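Local atomic coordinates of uncharacterized protein (Bacteroides ovatus, PDB entry 4ID2), a protein that is of unknown function and belongs to the DUF4738 family, with a beta-barrel-like fold. Residues 96-101 with 136-141. Numbering follows the deposited sequence.
Sequences SVVDAN and MPLSIT
The selenium of M136, a selenomethionine, rests against both methyls of V98: SE lies 3.6 Å from V98 CG1 and 3.9 Å from V98 CG2. M136 reaches across almost fully extended, CG anti to the backbone N (chi1 180°) and chi2 likewise straight, then bends at chi3 (-94°). This turns the terminal methyl aside, and M136 CE ends 4.4 Å from V98 CG1, farther off than the selenium. The two side chains run past each other in opposite directions, M136 reaching out from the strand and V98 from the loop. V98 CG1, anti to its own N (chi1 -177°), meets the selenium but not L138, whereas CG2 lies against both the selenium and L138 CD2. At the leucine the fit is tight, with V98 CG2 3.5 Å from L138 CD2, the two side chains crossing at about a right angle. V97 adds a looser touch on the same leucine branch, its CG2 4.4 Å from L138 CD2. The contact lays the loop leading into helix 100-104 over strand 134-142, an inner strand of the four-stranded antiparallel sheet in this beta-barrel-like fold. M136, L138 and I140 alternate along the strand with P137 and S139; L138 and I140 both touch F94, in the same connection as V97 and V98. On the alternate positions of the strand, S139 OG and T141 OG1 each hydrogen-bond to Q151 NE2 on strand 148-158. M136 and P137 pack on L156 and E157 of a neighbouring subunit, P137 also on E157 of another.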
ATOM      1  N   SER A  96     -18.937   7.552   0.487  1.00 58.74           N
ATOM      2  CA  SER A  96     -19.023   7.141  -0.912  1.00 60.29           C
ATOM      3  C   SER A  96     -17.801   6.326  -1.372  1.00 64.45           C
ATOM      4  O   SER A  96     -17.917   5.638  -2.382  1.00 66.11           O
ATOM      5  CB  SER A  96     -19.175   8.364  -1.813  1.00 63.65           C
ATOM      6  OG  SER A  96     -18.085   9.257  -1.639  1.00 72.52           O
ATOM      7  N   VAL A  97     -16.641   6.408  -0.676  1.00 59.36           N
ATOM      8  CA  VAL A  97     -15.425   5.687  -1.091  1.00 59.03           C
ATOM      9  C   VAL A  97     -14.793   4.817   0.042  1.00 62.57           C
ATOM     10  O   VAL A  97     -13.700   4.300  -0.164  1.00 62.22           O
ATOM     11  CB  VAL A  97     -14.376   6.672  -1.687  1.00 61.22           C
ATOM     12  CG1 VAL A  97     -14.951   7.421  -2.887  1.00 61.58           C
ATOM     13  CG2 VAL A  97     -13.849   7.659  -0.643  1.00 58.93           C
ATOM     14  N   VAL A  98     -15.468   4.632   1.199  1.00 59.56           N
ATOM     15  CA  VAL A  98     -14.974   3.796   2.309  1.00 59.69           C
ATOM     16  C   VAL A  98     -16.130   2.918   2.780  1.00 67.43           C
ATOM     17  O   VAL A  98     -17.232   3.435   2.977  1.00 67.29           O
ATOM     18  CB  VAL A  98     -14.385   4.631   3.478  1.00 61.26           C
ATOM     19  CG1 VAL A  98     -13.830   3.719   4.571  1.00 61.61           C
ATOM     20  CG2 VAL A  98     -13.302   5.584   2.981  1.00 58.87           C
ATOM     21  N   ASP A  99     -15.896   1.603   2.958  1.00 67.40           N
ATOM     22  CA  ASP A  99     -16.968   0.687   3.376  1.00 70.82           C
ATOM     23  C   ASP A  99     -17.431   1.001   4.807  1.00 74.95           C
ATOM     24  O   ASP A  99     -16.613   1.336   5.661  1.00 73.30           O
ATOM     25  CB  ASP A  99     -16.555  -0.791   3.233  1.00 75.36           C
ATOM     26  CG  ASP A  99     -15.442  -1.275   4.141  1.00 91.03           C
ATOM     27  OD1 ASP A  99     -14.455  -0.524   4.329  1.00 90.05           O
ATOM     28  OD2 ASP A  99     -15.531  -2.419   4.615  1.00101.46           O
ATOM     29  N   ALA A 100     -18.754   0.937   5.039  1.00 73.70           N
ATOM     30  CA  ALA A 100     -19.392   1.266   6.321  1.00 74.07           C
ATOM     31  C   ALA A 100     -18.789   0.534   7.522  1.00 78.80           C
ATOM     32  O   ALA A 100     -18.721   1.122   8.602  1.00 77.73           O
ATOM     33  CB  ALA A 100     -20.881   0.964   6.251  1.00 77.39           C
ATOM     34  N   ASN A 101     -18.362  -0.735   7.345  1.00 77.21           N
ATOM     35  CA  ASN A 101     -17.777  -1.528   8.438  1.00 78.02           C
ATOM     36  C   ASN A 101     -16.514  -0.847   8.975  1.00 78.44           C
ATOM     37  O   ASN A 101     -16.451  -0.546  10.170  1.00 77.95           O
ATOM     38  CB  ASN A 101     -17.465  -2.969   7.993  1.00 81.37           C
HETATM   39  N   MSE A 136      -6.229   5.068   7.439  1.00 46.53           N
HETATM   40  CA  MSE A 136      -6.539   4.913   6.031  1.00 44.57           C
HETATM   41  C   MSE A 136      -6.305   6.223   5.296  1.00 50.48           C
HETATM   42  O   MSE A 136      -6.951   7.208   5.616  1.00 49.34           O
HETATM   43  CB  MSE A 136      -7.986   4.464   5.872  1.00 46.11           C
HETATM   44  CG  MSE A 136      -8.411   4.281   4.437  1.00 51.18           C
HETATM   45 SE   MSE A 136     -10.250   3.738   4.440  0.75 57.61          SE
HETATM   46  CE  MSE A 136      -9.870   1.728   4.395  1.00 57.64           C
ATOM     47  N   PRO A 137      -5.424   6.241   4.280  1.00 49.74           N
ATOM     48  CA  PRO A 137      -5.194   7.485   3.531  1.00 48.74           C
ATOM     49  C   PRO A 137      -6.329   7.778   2.549  1.00 53.48           C
ATOM     50  O   PRO A 137      -6.807   6.874   1.859  1.00 55.10           O
ATOM     51  CB  PRO A 137      -3.871   7.214   2.806  1.00 50.68           C
ATOM     52  CG  PRO A 137      -3.832   5.745   2.638  1.00 56.47           C
ATOM     53  CD  PRO A 137      -4.572   5.141   3.781  1.00 52.48           C
ATOM     54  N   LEU A 138      -6.798   9.030   2.533  1.00 48.76           N
ATOM     55  CA  LEU A 138      -7.864   9.519   1.647  1.00 48.46           C
ATOM     56  C   LEU A 138      -7.436  10.881   1.100  1.00 51.50           C
ATOM     57  O   LEU A 138      -6.433  11.424   1.573  1.00 49.63           O
ATOM     58  CB  LEU A 138      -9.195   9.638   2.426  1.00 48.41           C
ATOM     59  CG  LEU A 138      -9.672   8.382   3.171  1.00 53.67           C
ATOM     60  CD1 LEU A 138     -10.427   8.737   4.449  1.00 53.75           C
ATOM     61  CD2 LEU A 138     -10.511   7.502   2.278  1.00 55.86           C
ATOM     62  N   SER A 139      -8.175  11.457   0.140  1.00 49.40           N
ATOM     63  CA  SER A 139      -7.810  12.785  -0.372  1.00 48.80           C
ATOM     64  C   SER A 139      -9.032  13.628  -0.750  1.00 52.12           C
ATOM     65  O   SER A 139     -10.077  13.080  -1.093  1.00 52.65           O
ATOM     66  CB  SER A 139      -6.876  12.669  -1.567  1.00 52.42           C
ATOM     67  OG  SER A 139      -7.461  11.876  -2.580  1.00 60.76           O
ATOM     68  N   ILE A 140      -8.902  14.969  -0.606  1.00 47.27           N
ATOM     69  CA  ILE A 140      -9.932  15.964  -0.941  1.00 46.22           C
ATOM     70  C   ILE A 140      -9.321  16.881  -1.979  1.00 48.70           C
ATOM     71  O   ILE A 140      -8.260  17.448  -1.710  1.00 48.78           O
ATOM     72  CB  ILE A 140     -10.389  16.784   0.303  1.00 48.38           C
ATOM     73  CG1 ILE A 140     -10.832  15.897   1.486  1.00 48.68           C
ATOM     74  CG2 ILE A 140     -11.483  17.801  -0.053  1.00 49.68           C
ATOM     75  CD1 ILE A 140     -10.558  16.551   2.800  1.00 51.79           C
ATOM     76  N   THR A 141      -9.956  17.038  -3.142  1.00 44.10           N
ATOM     77  CA  THR A 141      -9.458  17.941  -4.185  1.00 44.07           C
ATOM     78  C   THR A 141     -10.452  19.083  -4.317  1.00 47.38           C
ATOM     79  O   THR A 141     -11.639  18.821  -4.492  1.00 47.89           O
ATOM     80  CB  THR A 141      -9.235  17.189  -5.499  1.00 49.87           C
ATOM     81  OG1 THR A 141      -8.360  16.089  -5.244  1.00 45.64           O
ATOM     82  CG2 THR A 141      -8.639  18.078  -6.594  1.00 48.07           C
TER